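Local coordinates for protein VirX1 (Cyanophage Syn10, PDB 6QGM) that iodinates diverse substrates, as a viral halogenase related in sequence to the flavin-dependent tryptophan halogenases, at residues 247-252 with 297-302; 328-333 with 348-353; 274-279 with 307-312; 252-257 with 323-328. All coordinates share one frame; numbering follows the deposited sequence.

Overall arrangement
Interactions 1, 3 and 4 gather round one seven-stranded mixed sheet, while interaction 2 lies in a small three-stranded sheet nearby. Interaction 4 adds an edge strand, 324-327, through regular backbone bonds and apolar side chains, and interaction 3 packs helix 303-314 beside a hairpin turn through the carboxylate of a partly exposed glutamate, E309. Interaction 1, partly open to solvent at S298 and R299, joins two loops by serine and aspartate hydrogen bonds; it shares K252 with interaction 4. Interaction 2, its centre about 12 Å from the centre of the chain, is the most central and mixes strand bonds with aromatic rings. N250 links it to interaction 1, by way of H330 and E352.

Interaction 1: residues 247-252 with 297-302; sequences KLANDK and SSRFVS
The first torsions of D251 (chi1 57°) and S298 (chi1 64°) both set the side chain between the backbone N and the carbonyl carbon, and this brings the aspartate carboxylate up to the serine. OD1 of D251 takes the backbone N of S298 on its syn lone pair, at 2.9 Å and almost straight (170°). The other oxygen, OD2, accepts the hydroxyl OG of S298, though the modelled length of that bond is doubtful. Beside them the aliphatic part of K252 lies over the serine, its CE 3.9 Å from S298 CB. D251 and K252 both pair with Y296 in a classic beta bulge, where strand 252-258 begins beside the end of strand 290-296; the bonds of D251 to S298 lie just past that bulge, where the two strands part into loops. One residue earlier, S297 OG donates to A249 O at 2.9 Å, arriving from above the carbonyl plane instead of along a lone pair. The methyl of A249 points toward 297-302: its CB sits 4.3 Å from F300 CE2, at the edge of the ring, and 4.0 Å from R299 NH1, the guanidinium being oblique to it. That guanidinium also makes a cation-pi contact with W420 of helix 416-424. N250 leaves the backbone away from 297-302, but its amide turns back, OD1 coming within 3.5 Å of S297 N; ND2 bonds to E352 and OD1 to Y417 OH. Beyond the turn that returns F300 N to S297 O at 3.0 Å, S302 caps helix 303-314 through D305 N.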
loop_
_atom_site.group_PDB
_atom_site.type_symbol
_atom_site.label_atom_id
_atom_site.label_comp_id
_atom_site.label_asym_id
_atom_site.label_seq_id
_atom_site.Cartn_x
_atom_site.Cartn_y
_atom_site.Cartn_z
ATOM N N LYS B 247 23.804 -4.391 -3.143
ATOM C CA LYS B 247 23.574 -2.954 -3.516
ATOM C C LYS B 247 24.716 -2.035 -3.039
ATOM O O LYS B 247 24.865 -0.908 -3.612
ATOM C CB LYS B 247 22.227 -2.452 -2.983
ATOM C CG LYS B 247 22.008 -2.673 -1.495
ATOM C CD LYS B 247 20.596 -2.437 -1.075
ATOM C CE LYS B 247 20.479 -2.409 0.421
ATOM N NZ LYS B 247 19.070 -2.221 0.823
ATOM N N LEU B 248 25.473 -2.450 -2.025
ATOM C CA LEU B 248 26.615 -1.676 -1.484
ATOM C C LEU B 248 27.877 -2.537 -1.575
ATOM O O LEU B 248 27.919 -3.592 -0.921
ATOM C CB LEU B 248 26.298 -1.269 -0.039
ATOM C CG LEU B 248 25.122 -0.322 0.131
ATOM C CD1 LEU B 248 24.685 -0.265 1.587
ATOM C CD2 LEU B 248 25.482 1.067 -0.380
ATOM N N ALA B 249 28.869 -2.074 -2.332
ATOM C CA ALA B 249 30.090 -2.836 -2.679
ATOM C C ALA B 249 31.141 -2.731 -1.567
ATOM O O ALA B 249 32.059 -3.550 -1.568
ATOM C CB ALA B 249 30.624 -2.340 -3.996
ATOM N N ASN B 250 31.021 -1.763 -0.663
ATOM C CA ASN B 250 32.089 -1.418 0.313
ATOM C C ASN B 250 32.073 -2.434 1.459
ATOM O O ASN B 250 31.056 -2.571 2.114
ATOM C CB ASN B 250 31.973 0.050 0.754
ATOM C CG ASN B 250 32.201 1.006 -0.396
ATOM O OD1 ASN B 250 32.818 0.631 -1.384
ATOM N ND2 ASN B 250 31.720 2.236 -0.274
ATOM N N ASP B 251 33.178 -3.143 1.654
ATOM C CA ASP B 251 33.309 -4.249 2.642
ATOM C C ASP B 251 34.535 -4.031 3.534
ATOM O O ASP B 251 34.746 -4.853 4.443
ATOM C CB ASP B 251 33.389 -5.584 1.907
ATOM C CG ASP B 251 34.534 -5.645 0.912
ATOM O OD1 ASP B 251 34.993 -4.560 0.480
ATOM O OD2 ASP B 251 34.941 -6.765 0.562
ATOM N N LYS B 252 35.305 -2.964 3.294
ATOM C CA LYS B 252 36.533 -2.619 4.060
ATOM C C LYS B 252 36.483 -1.148 4.470
ATOM O O LYS B 252 35.845 -0.342 3.744
ATOM C CB LYS B 252 37.768 -2.841 3.191
ATOM C CG LYS B 252 37.910 -4.230 2.596
ATOM C CD LYS B 252 37.851 -5.326 3.635
ATOM C CE LYS B 252 38.111 -6.704 3.066
ATOM N NZ LYS B 252 38.968 -7.513 3.966
ATOM N N SER B 297 35.937 -1.021 -1.588
ATOM C CA SER B 297 35.484 -2.354 -2.028
ATOM C C SER B 297 36.697 -3.189 -2.423
ATOM O O SER B 297 37.350 -2.831 -3.422
ATOM C CB SER B 297 34.523 -2.229 -3.167
ATOM O OG SER B 297 34.135 -3.493 -3.644
ATOM N N SER B 298 36.961 -4.265 -1.674
ATOM C CA SER B 298 38.073 -5.217 -1.912
ATOM C C SER B 298 37.892 -5.883 -3.276
ATOM O O SER B 298 38.901 -6.323 -3.862
ATOM C CB SER B 298 38.149 -6.232 -0.816
ATOM O OG SER B 298 36.975 -7.031 -0.813
ATOM N N ARG B 299 36.651 -5.932 -3.758
ATOM C CA ARG B 299 36.271 -6.411 -5.111
ATOM C C ARG B 299 37.007 -5.644 -6.211
ATOM O O ARG B 299 37.212 -6.235 -7.299
ATOM C CB ARG B 299 34.791 -6.135 -5.399
ATOM C CG ARG B 299 33.781 -7.169 -4.907
ATOM C CD ARG B 299 32.652 -7.446 -5.888
ATOM N NE ARG B 299 31.389 -6.818 -5.518
ATOM C CZ ARG B 299 30.560 -6.210 -6.360
ATOM N NH1 ARG B 299 29.458 -5.653 -5.875
ATOM N NH2 ARG B 299 30.836 -6.102 -7.657
ATOM N N PHE B 300 37.341 -4.371 -5.980
ATOM C CA PHE B 300 37.843 -3.463 -7.041
ATOM C C PHE B 300 39.258 -2.954 -6.741
ATOM O O PHE B 300 39.835 -2.350 -7.665
ATOM C CB PHE B 300 36.859 -2.310 -7.236
ATOM C CG PHE B 300 35.514 -2.734 -7.763
ATOM C CD1 PHE B 300 35.323 -3.011 -9.106
ATOM C CD2 PHE B 300 34.430 -2.850 -6.903
ATOM C CE1 PHE B 300 34.080 -3.403 -9.572
ATOM C CE2 PHE B 300 33.179 -3.216 -7.380
ATOM C CZ PHE B 300 33.018 -3.529 -8.706
ATOM N N VAL B 301 39.791 -3.151 -5.529
ATOM C CA VAL B 301 41.112 -2.577 -5.118
ATOM C C VAL B 301 41.701 -3.395 -3.958
ATOM O O VAL B 301 40.942 -3.842 -3.074
ATOM C CB VAL B 301 40.983 -1.078 -4.765
ATOM C CG1 VAL B 301 40.188 -0.854 -3.482
ATOM C CG2 VAL B 301 42.327 -0.378 -4.698
ATOM N N SER B 302 43.024 -3.576 -3.973
ATOM C CA SER B 302 43.830 -4.194 -2.886
ATOM C C SER B 302 43.893 -3.253 -1.675
ATOM O O SER B 302 43.678 -2.028 -1.844
ATOM C CB SER B 302 45.213 -4.496 -3.371
ATOM O OG SER B 302 45.989 -3.307 -3.525
#

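Interaction 2: residues 328-333 with 348-353; sequences IGHGKR and YGFIEP
The imidazole of H330 receives the edge of the F350 ring on one face, a T-shaped pair with centroids 5.9 Å apart and planes at 73°. At the edge of the same imidazole, near its plane, lie F350 O, 3.5 Å from H330 CD2, and the carboxylate oxygen OE2 of E352. The E352 chain crosses the ring, with its CG 3.4 Å from H330 CE1. The phenyl ring has H330 CA at its own edge, while I328 comes in obliquely, CD1 lying 4.0 Å from F350 CE1. F350 reaches this place because its CG is anti to the backbone N (chi1 171°). Alongside, the backbones pair as a short, weakly bonded antiparallel ladder: F350 N donates to G331 O at 3.0 Å, and R333 N to Y348 O at 2.8 Å. Between those bonds K332 and G349 form a non-hydrogen-bonded pair. Strand 331-333 is the middle member of a three-stranded sheet, with 241-243 along its other edge. Past the sheet, E352 and P353 lead into a stretch that resembles the PLEST-type motif of tryptophan halogenases. The polar ends are held from outside: H330 ND1 by N250 O, E352 by Y407, N250 and W280, and K332 NZ by D393 and D397 of helix 382-408. Y348 turns its ring obliquely beside R333, with its CE1 3.5 Å from R333 O.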
loop_
_atom_site.group_PDB
_atom_site.type_symbol
_atom_site.label_atom_id
_atom_site.label_comp_id
_atom_site.label_asym_id
_atom_site.label_seq_id
_atom_site.Cartn_x
_atom_site.Cartn_y
_atom_site.Cartn_z
ATOM N N ILE B 328 34.568 -4.587 8.244
ATOM C CA ILE B 328 33.231 -4.007 8.540
ATOM C C ILE B 328 32.189 -5.071 8.188
ATOM O O ILE B 328 32.198 -5.541 7.014
ATOM C CB ILE B 328 32.980 -2.677 7.802
ATOM C CG1 ILE B 328 33.173 -2.786 6.287
ATOM C CG2 ILE B 328 33.839 -1.585 8.417
ATOM C CD1 ILE B 328 32.336 -1.794 5.502
ATOM N N GLY B 329 31.338 -5.422 9.164
ATOM C CA GLY B 329 30.122 -6.206 8.927
ATOM C C GLY B 329 29.057 -5.372 8.234
ATOM O O GLY B 329 28.165 -4.924 8.971
ATOM N N HIS B 330 29.130 -5.207 6.903
ATOM C CA HIS B 330 28.237 -4.313 6.117
ATOM C C HIS B 330 26.927 -5.047 5.794
ATOM O O HIS B 330 26.808 -5.659 4.706
ATOM C CB HIS B 330 28.937 -3.785 4.858
ATOM C CG HIS B 330 28.395 -2.477 4.382
ATOM N ND1 HIS B 330 29.028 -1.726 3.433
ATOM C CD2 HIS B 330 27.308 -1.771 4.750
ATOM C CE1 HIS B 330 28.343 -0.626 3.209
ATOM N NE2 HIS B 330 27.286 -0.628 4.007
ATOM N N GLY B 331 25.981 -4.978 6.727
ATOM C CA GLY B 331 24.759 -5.794 6.707
ATOM C C GLY B 331 24.074 -5.771 8.054
ATOM O O GLY B 331 24.292 -4.820 8.825
ATOM N N LYS B 332 23.279 -6.802 8.326
ATOM C CA LYS B 332 22.479 -6.950 9.564
ATOM C C LYS B 332 22.361 -8.437 9.884
ATOM O O LYS B 332 22.334 -9.255 8.943
ATOM C CB LYS B 332 21.067 -6.404 9.352
ATOM C CG LYS B 332 20.500 -6.769 7.987
ATOM C CD LYS B 332 19.020 -6.730 7.874
ATOM C CE LYS B 332 18.551 -7.502 6.661
ATOM N NZ LYS B 332 17.103 -7.284 6.412
ATOM N N ARG B 333 22.264 -8.760 11.168
ATOM C CA ARG B 333 21.764 -10.072 11.626
ATOM C C ARG B 333 20.301 -10.190 11.171
ATOM O O ARG B 333 19.615 -9.146 11.012
ATOM C CB ARG B 333 21.905 -10.188 13.141
ATOM C CG ARG B 333 23.320 -9.988 13.661
ATOM C CD ARG B 333 24.215 -11.148 13.282
ATOM N NE ARG B 333 25.629 -10.804 13.312
ATOM C CZ ARG B 333 26.595 -11.660 13.027
ATOM N NH1 ARG B 333 26.296 -12.911 12.719
ATOM N NH2 ARG B 333 27.850 -11.273 13.052
ATOM N N TYR B 348 24.606 -5.983 15.915
ATOM C CA TYR B 348 23.356 -6.235 15.144
ATOM C C TYR B 348 23.560 -5.881 13.670
ATOM O O TYR B 348 23.344 -6.765 12.801
ATOM C CB TYR B 348 22.146 -5.478 15.694
ATOM C CG TYR B 348 21.007 -5.434 14.704
ATOM C CD1 TYR B 348 20.343 -6.587 14.334
ATOM C CD2 TYR B 348 20.621 -4.257 14.098
ATOM C CE1 TYR B 348 19.316 -6.582 13.408
ATOM C CE2 TYR B 348 19.603 -4.219 13.160
ATOM C CZ TYR B 348 18.942 -5.384 12.811
ATOM O OH TYR B 348 17.923 -5.336 11.896
ATOM N N GLY B 349 23.927 -4.631 13.378
ATOM C CA GLY B 349 23.949 -4.109 11.991
ATOM C C GLY B 349 24.855 -2.903 11.837
ATOM O O GLY B 349 25.265 -2.293 12.861
ATOM N N PHE B 350 25.175 -2.574 10.590
ATOM C CA PHE B 350 26.061 -1.449 10.222
ATOM C C PHE B 350 25.797 -1.092 8.756
ATOM O O PHE B 350 25.758 -2.001 7.909
ATOM C CB PHE B 350 27.515 -1.839 10.516
ATOM C CG PHE B 350 28.551 -0.875 9.999
ATOM C CD1 PHE B 350 28.989 -0.935 8.687
ATOM C CD2 PHE B 350 29.081 0.110 10.821
ATOM C CE1 PHE B 350 29.946 -0.046 8.217
ATOM C CE2 PHE B 350 30.028 1.002 10.342
ATOM C CZ PHE B 350 30.464 0.915 9.049
ATOM N N ILE B 351 25.603 0.192 8.475
ATOM C CA ILE B 351 25.698 0.796 7.115
ATOM C C ILE B 351 26.935 1.689 7.114
ATOM O O ILE B 351 27.142 2.384 8.100
ATOM C CB ILE B 351 24.422 1.582 6.757
ATOM C CG1 ILE B 351 23.159 0.776 7.045
ATOM C CG2 ILE B 351 24.462 2.072 5.318
ATOM C CD1 ILE B 351 21.929 1.620 7.247
ATOM N N GLU B 352 27.754 1.641 6.065
ATOM C CA GLU B 352 28.899 2.573 5.922
ATOM C C GLU B 352 28.350 3.971 6.187
ATOM O O GLU B 352 27.236 4.281 5.758
ATOM C CB GLU B 352 29.541 2.425 4.547
ATOM C CG GLU B 352 28.622 2.764 3.370
ATOM C CD GLU B 352 29.334 2.685 2.038
ATOM O OE1 GLU B 352 30.565 2.808 2.058
ATOM O OE2 GLU B 352 28.704 2.417 1.023
ATOM N N PRO B 353 29.079 4.841 6.922
ATOM C CA PRO B 353 28.503 6.099 7.433
ATOM C C PRO B 353 28.406 7.249 6.415
ATOM O O PRO B 353 28.709 8.357 6.759
ATOM C CB PRO B 353 29.457 6.454 8.574
ATOM C CG PRO B 353 30.801 5.969 8.028
ATOM C CD PRO B 353 30.491 4.675 7.289
#

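Interaction 3: residues 274-279 with 307-312; sequences HAMKNG and EAEFRE
E309 meets M276, K277 and N278 with its carboxylate, and this is where the contact is close. The chain of E309 runs out extended from the helix until OE2 lies 2.7 Å from N278 ND2, a weak hydrogen bond because it is bent (129°). Amide and carboxylate planes are turned 62° apart. OE1 takes a second weak bond, from K277 N at 3.3 Å, and also touches K277 CB. Y294 OH adds a further weak bond to OE1. The M276 and E309 side chains run antiparallel past one another, and the methyl CE of M276 comes to 4.1 Å from F310 CA on the helix. The other side is looser. K277 stretches out into solvent, its NZ 6.2 Å from E309 OE1 and 6.1 Å from OE1 of the exposed E312, too far for a salt bridge with either. On the sheet side F310 lies against V281, T292, Y294 and T256. The segment 274-279 makes a beta-hairpin turn, closed by M276 N to G279 O at 2.8 Å, between strands 270-275 and 279-285; helix 303-314 lies against one face of the seven-stranded sheet, beside this turn.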
loop_
_atom_site.group_PDB
_atom_site.type_symbol
_atom_site.label_atom_id
_atom_site.label_comp_id
_atom_site.label_asym_id
_atom_site.label_seq_id
_atom_site.Cartn_x
_atom_site.Cartn_y
_atom_site.Cartn_z
ATOM N N HIS B 274 33.954 12.554 0.507
ATOM C CA HIS B 274 34.736 12.738 -0.737
ATOM C C HIS B 274 34.776 11.412 -1.500
ATOM O O HIS B 274 35.442 10.487 -1.017
ATOM C CB HIS B 274 36.142 13.223 -0.403
ATOM C CG HIS B 274 36.901 13.616 -1.614
ATOM N ND1 HIS B 274 37.133 14.917 -1.921
ATOM C CD2 HIS B 274 37.452 12.882 -2.601
ATOM C CE1 HIS B 274 37.834 14.989 -3.038
ATOM N NE2 HIS B 274 38.021 13.756 -3.482
ATOM N N ALA B 275 34.096 11.315 -2.645
ATOM C CA ALA B 275 34.080 10.089 -3.472
ATOM C C ALA B 275 35.468 9.887 -4.084
ATOM O O ALA B 275 36.014 10.861 -4.653
ATOM C CB ALA B 275 33.022 10.177 -4.526
ATOM N N MET B 276 36.004 8.672 -3.949
ATOM C CA MET B 276 37.356 8.254 -4.412
ATOM C C MET B 276 37.199 7.252 -5.559
ATOM O O MET B 276 36.065 7.135 -6.070
ATOM C CB MET B 276 38.134 7.614 -3.260
ATOM C CG MET B 276 38.202 8.497 -2.036
ATOM S SD MET B 276 39.620 9.565 -2.075
ATOM C CE MET B 276 40.907 8.411 -1.583
ATOM N N LYS B 277 38.272 6.558 -5.955
ATOM C CA LYS B 277 38.252 5.644 -7.134
ATOM C C LYS B 277 37.436 4.382 -6.818
ATOM O O LYS B 277 36.772 3.890 -7.745
ATOM C CB LYS B 277 39.677 5.308 -7.597
ATOM C CG LYS B 277 40.415 6.470 -8.251
ATOM C CD LYS B 277 41.894 6.257 -8.437
ATOM C CE LYS B 277 42.440 7.084 -9.586
ATOM N NZ LYS B 277 43.917 7.005 -9.669
ATOM N N ASN B 278 37.467 3.907 -5.565
ATOM C CA ASN B 278 36.885 2.604 -5.140
ATOM C C ASN B 278 36.039 2.763 -3.877
ATOM O O ASN B 278 35.832 1.745 -3.193
ATOM C CB ASN B 278 37.969 1.542 -4.915
ATOM C CG ASN B 278 38.923 1.451 -6.080
ATOM O OD1 ASN B 278 38.599 0.878 -7.116
ATOM N ND2 ASN B 278 40.086 2.047 -5.919
ATOM N N GLY B 279 35.540 3.966 -3.599
ATOM C CA GLY B 279 34.680 4.254 -2.431
ATOM C C GLY B 279 34.626 5.738 -2.137
ATOM O O GLY B 279 34.472 6.530 -3.093
ATOM N N GLU B 307 45.255 2.221 0.436
ATOM C CA GLU B 307 46.022 2.999 1.439
ATOM C C GLU B 307 46.886 4.053 0.734
ATOM O O GLU B 307 47.041 5.166 1.283
ATOM C CB GLU B 307 46.874 2.074 2.294
ATOM C CG GLU B 307 47.709 2.849 3.302
ATOM C CD GLU B 307 48.295 2.008 4.405
ATOM O OE1 GLU B 307 47.569 1.091 4.851
ATOM O OE2 GLU B 307 49.454 2.276 4.799
ATOM N N ALA B 308 47.456 3.707 -0.417
ATOM C CA ALA B 308 48.276 4.627 -1.233
ATOM C C ALA B 308 47.364 5.757 -1.744
ATOM O O ALA B 308 47.729 6.939 -1.605
ATOM C CB ALA B 308 48.960 3.854 -2.335
ATOM N N GLU B 309 46.209 5.390 -2.303
ATOM C CA GLU B 309 45.082 6.304 -2.650
ATOM C C GLU B 309 44.806 7.271 -1.493
ATOM O O GLU B 309 44.828 8.494 -1.731
ATOM C CB GLU B 309 43.806 5.499 -2.889
ATOM C CG GLU B 309 43.389 5.368 -4.336
ATOM C CD GLU B 309 41.983 4.801 -4.446
ATOM O OE1 GLU B 309 41.017 5.616 -4.325
ATOM O OE2 GLU B 309 41.854 3.537 -4.590
ATOM N N PHE B 310 44.549 6.730 -0.296
ATOM C CA PHE B 310 44.071 7.467 0.906
ATOM C C PHE B 310 45.116 8.494 1.351
ATOM O O PHE B 310 44.756 9.664 1.568
ATOM C CB PHE B 310 43.707 6.487 2.023
ATOM C CG PHE B 310 43.069 7.122 3.239
ATOM C CD1 PHE B 310 42.098 8.108 3.116
ATOM C CD2 PHE B 310 43.412 6.700 4.513
ATOM C CE1 PHE B 310 41.518 8.674 4.241
ATOM C CE2 PHE B 310 42.831 7.267 5.638
ATOM C CZ PHE B 310 41.879 8.248 5.502
ATOM N N ARG B 311 46.372 8.056 1.461
ATOM C CA ARG B 311 47.538 8.910 1.838
ATOM C C ARG B 311 47.711 10.026 0.799
ATOM O O ARG B 311 47.864 11.179 1.222
ATOM C CB ARG B 311 48.814 8.075 1.972
ATOM C CG ARG B 311 48.814 7.160 3.179
ATOM C CD ARG B 311 50.097 6.392 3.354
ATOM N NE ARG B 311 49.942 5.424 4.430
ATOM C CZ ARG B 311 50.044 5.710 5.728
ATOM N NH1 ARG B 311 50.307 6.944 6.137
ATOM N NH2 ARG B 311 49.880 4.750 6.618
ATOM N N GLU B 312 47.668 9.690 -0.496
ATOM C CA GLU B 312 47.771 10.662 -1.618
ATOM C C GLU B 312 46.678 11.715 -1.432
ATOM O O GLU B 312 46.996 12.912 -1.482
ATOM C CB GLU B 312 47.676 9.966 -2.987
ATOM C CG GLU B 312 48.998 9.378 -3.486
ATOM C CD GLU B 312 48.984 8.733 -4.872
ATOM O OE1 GLU B 312 47.951 8.113 -5.252
ATOM O OE2 GLU B 312 50.007 8.851 -5.580
#

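Interaction 4: residues 252-257 with 323-328; sequences KAMATR and IFHIDI
M254 lies alongside H325, and its side chain can be followed atom by atom. CB meets I323 CG2 at 3.5 Å and stands over the face of the H325 imidazole, 4.2 Å from its centroid, a CH-pi contact. CG comes next, still near I323 CG2. SD lies near both residues, 4.1 Å from I323 CG2 and oblique to the ring, with the backbone of E307 of helix 303-314 beside it. The bend at chi3 (71°) then puts the terminal CE 3.4 Å from H325 NE2. Beneath these side chains the strands run antiparallel, their directions 148° apart, and A253 and A255 make hydrogen-bonded pairs with I326 and F324. I326 N to A253 O (174°) and F324 N to A255 O are nearly straight; the A255 N bond is more bent. The opposite face carries A253, A255, F324 and I326, with A255 CB 4.1 Å from I326 CD1; I328 CG2 closes in on A253 CB at 4.0 Å. T256 OG1 bonds to K322 O, just before segment 323-328. Strand 324-327 is one of the two outermost strands of the seven-stranded sheet within this chain, its inner neighbour 252-258 pairing on its far side with 290-296. The backbone bonds thus fix the register, while the side chains meet almost wholly through carbon, sulfur and an imidazole face, a chemistry that implies packing without direct charge pairing between these two segments.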
loop_
_atom_site.group_PDB
_atom_site.type_symbol
_atom_site.label_atom_id
_atom_site.label_comp_id
_atom_site.label_asym_id
_atom_site.label_seq_id
_atom_site.Cartn_x
_atom_site.Cartn_y
_atom_site.Cartn_z
ATOM N N LYS B 252 35.305 -2.964 3.294
ATOM C CA LYS B 252 36.533 -2.619 4.060
ATOM C C LYS B 252 36.483 -1.148 4.470
ATOM O O LYS B 252 35.845 -0.342 3.744
ATOM C CB LYS B 252 37.768 -2.841 3.191
ATOM C CG LYS B 252 37.910 -4.230 2.596
ATOM C CD LYS B 252 37.851 -5.326 3.635
ATOM C CE LYS B 252 38.111 -6.704 3.066
ATOM N NZ LYS B 252 38.968 -7.513 3.966
ATOM N N ALA B 253 37.161 -0.799 5.561
ATOM C CA ALA B 253 37.440 0.605 5.951
ATOM C C ALA B 253 38.846 0.688 6.541
ATOM O O ALA B 253 39.280 -0.263 7.193
ATOM C CB ALA B 253 36.402 1.121 6.923
ATOM N N MET B 254 39.552 1.772 6.266
ATOM C CA MET B 254 40.735 2.206 7.045
ATOM C C MET B 254 40.402 3.596 7.606
ATOM O O MET B 254 39.580 4.306 6.996
ATOM C CB MET B 254 42.005 2.223 6.180
ATOM C CG MET B 254 41.867 3.010 4.896
ATOM S SD MET B 254 43.265 2.846 3.812
ATOM C CE MET B 254 43.066 1.159 3.250
ATOM N N ALA B 255 40.954 3.937 8.773
ATOM C CA ALA B 255 40.644 5.176 9.522
ATOM C C ALA B 255 41.935 5.716 10.133
ATOM O O ALA B 255 42.888 4.932 10.330
ATOM C CB ALA B 255 39.590 4.902 10.561
ATOM N N THR B 256 41.969 7.024 10.370
ATOM C CA THR B 256 43.158 7.736 10.884
ATOM C C THR B 256 42.727 9.027 11.587
ATOM O O THR B 256 41.533 9.426 11.491
ATOM C CB THR B 256 44.173 7.960 9.749
ATOM O OG1 THR B 256 45.411 8.383 10.317
ATOM C CG2 THR B 256 43.715 8.963 8.706
ATOM N N ARG B 257 43.689 9.641 12.267
ATOM C CA ARG B 257 43.572 10.951 12.943
ATOM C C ARG B 257 44.550 11.879 12.225
ATOM O O ARG B 257 45.688 11.466 12.070
ATOM C CB ARG B 257 43.883 10.788 14.432
ATOM C CG ARG B 257 42.760 10.184 15.256
ATOM C CD ARG B 257 43.239 9.795 16.635
ATOM N NE ARG B 257 42.419 8.696 17.143
ATOM C CZ ARG B 257 42.247 8.389 18.424
ATOM N NH1 ARG B 257 42.826 9.109 19.376
ATOM N NH2 ARG B 257 41.474 7.359 18.747
ATOM N N ILE B 323 47.325 4.596 10.299
ATOM C CA ILE B 323 46.085 4.077 9.647
ATOM C C ILE B 323 45.739 2.717 10.260
ATOM O O ILE B 323 46.634 1.830 10.304
ATOM C CB ILE B 323 46.251 3.983 8.115
ATOM C CG1 ILE B 323 46.545 5.362 7.513
ATOM C CG2 ILE B 323 45.051 3.316 7.461
ATOM C CD1 ILE B 323 46.605 5.383 6.015
ATOM N N PHE B 324 44.486 2.585 10.724
ATOM C CA PHE B 324 43.923 1.362 11.337
ATOM C C PHE B 324 42.874 0.773 10.389
ATOM O O PHE B 324 41.868 1.457 10.157
ATOM C CB PHE B 324 43.394 1.696 12.738
ATOM C CG PHE B 324 44.483 1.978 13.752
ATOM C CD1 PHE B 324 45.490 1.042 14.010
ATOM C CD2 PHE B 324 44.601 3.230 14.344
ATOM C CE1 PHE B 324 46.516 1.319 14.900
ATOM C CE2 PHE B 324 45.628 3.509 15.230
ATOM C CZ PHE B 324 46.572 2.550 15.512
ATOM N N HIS B 325 43.082 -0.458 9.921
ATOM C CA HIS B 325 42.164 -1.218 9.034
ATOM C C HIS B 325 41.096 -1.911 9.869
ATOM O O HIS B 325 41.433 -2.580 10.836
ATOM C CB HIS B 325 42.939 -2.231 8.186
ATOM C CG HIS B 325 43.876 -1.552 7.258
ATOM N ND1 HIS B 325 45.114 -1.128 7.668
ATOM C CD2 HIS B 325 43.740 -1.151 5.975
ATOM C CE1 HIS B 325 45.707 -0.495 6.688
ATOM N NE2 HIS B 325 44.903 -0.513 5.628
ATOM N N ILE B 326 39.845 -1.739 9.469
ATOM C CA ILE B 326 38.669 -2.349 10.136
ATOM C C ILE B 326 37.989 -3.252 9.111
ATOM O O ILE B 326 37.856 -2.867 7.910
ATOM C CB ILE B 326 37.712 -1.290 10.699
ATOM C CG1 ILE B 326 38.447 -0.090 11.299
ATOM C CG2 ILE B 326 36.796 -1.950 11.714
ATOM C CD1 ILE B 326 37.746 1.245 11.064
ATOM N N ASP B 327 37.601 -4.433 9.585
ATOM C CA ASP B 327 36.800 -5.413 8.814
ATOM C C ASP B 327 35.344 -5.127 9.192
ATOM O O ASP B 327 35.007 -5.345 10.379
ATOM C CB ASP B 327 37.311 -6.818 9.137
ATOM C CG ASP B 327 37.906 -6.928 10.543
ATOM O OD1 ASP B 327 37.489 -6.132 11.437
ATOM O OD2 ASP B 327 38.763 -7.789 10.736
ATOM N N ILE B 328 34.568 -4.587 8.244
ATOM C CA ILE B 328 33.231 -4.007 8.540
ATOM C C ILE B 328 32.189 -5.071 8.188
ATOM O O ILE B 328 32.198 -5.541 7.014
ATOM C CB ILE B 328 32.980 -2.677 7.802
ATOM C CG1 ILE B 328 33.173 -2.786 6.287
ATOM C CG2 ILE B 328 33.839 -1.585 8.417
ATOM C CD1 ILE B 328 32.336 -1.794 5.502
#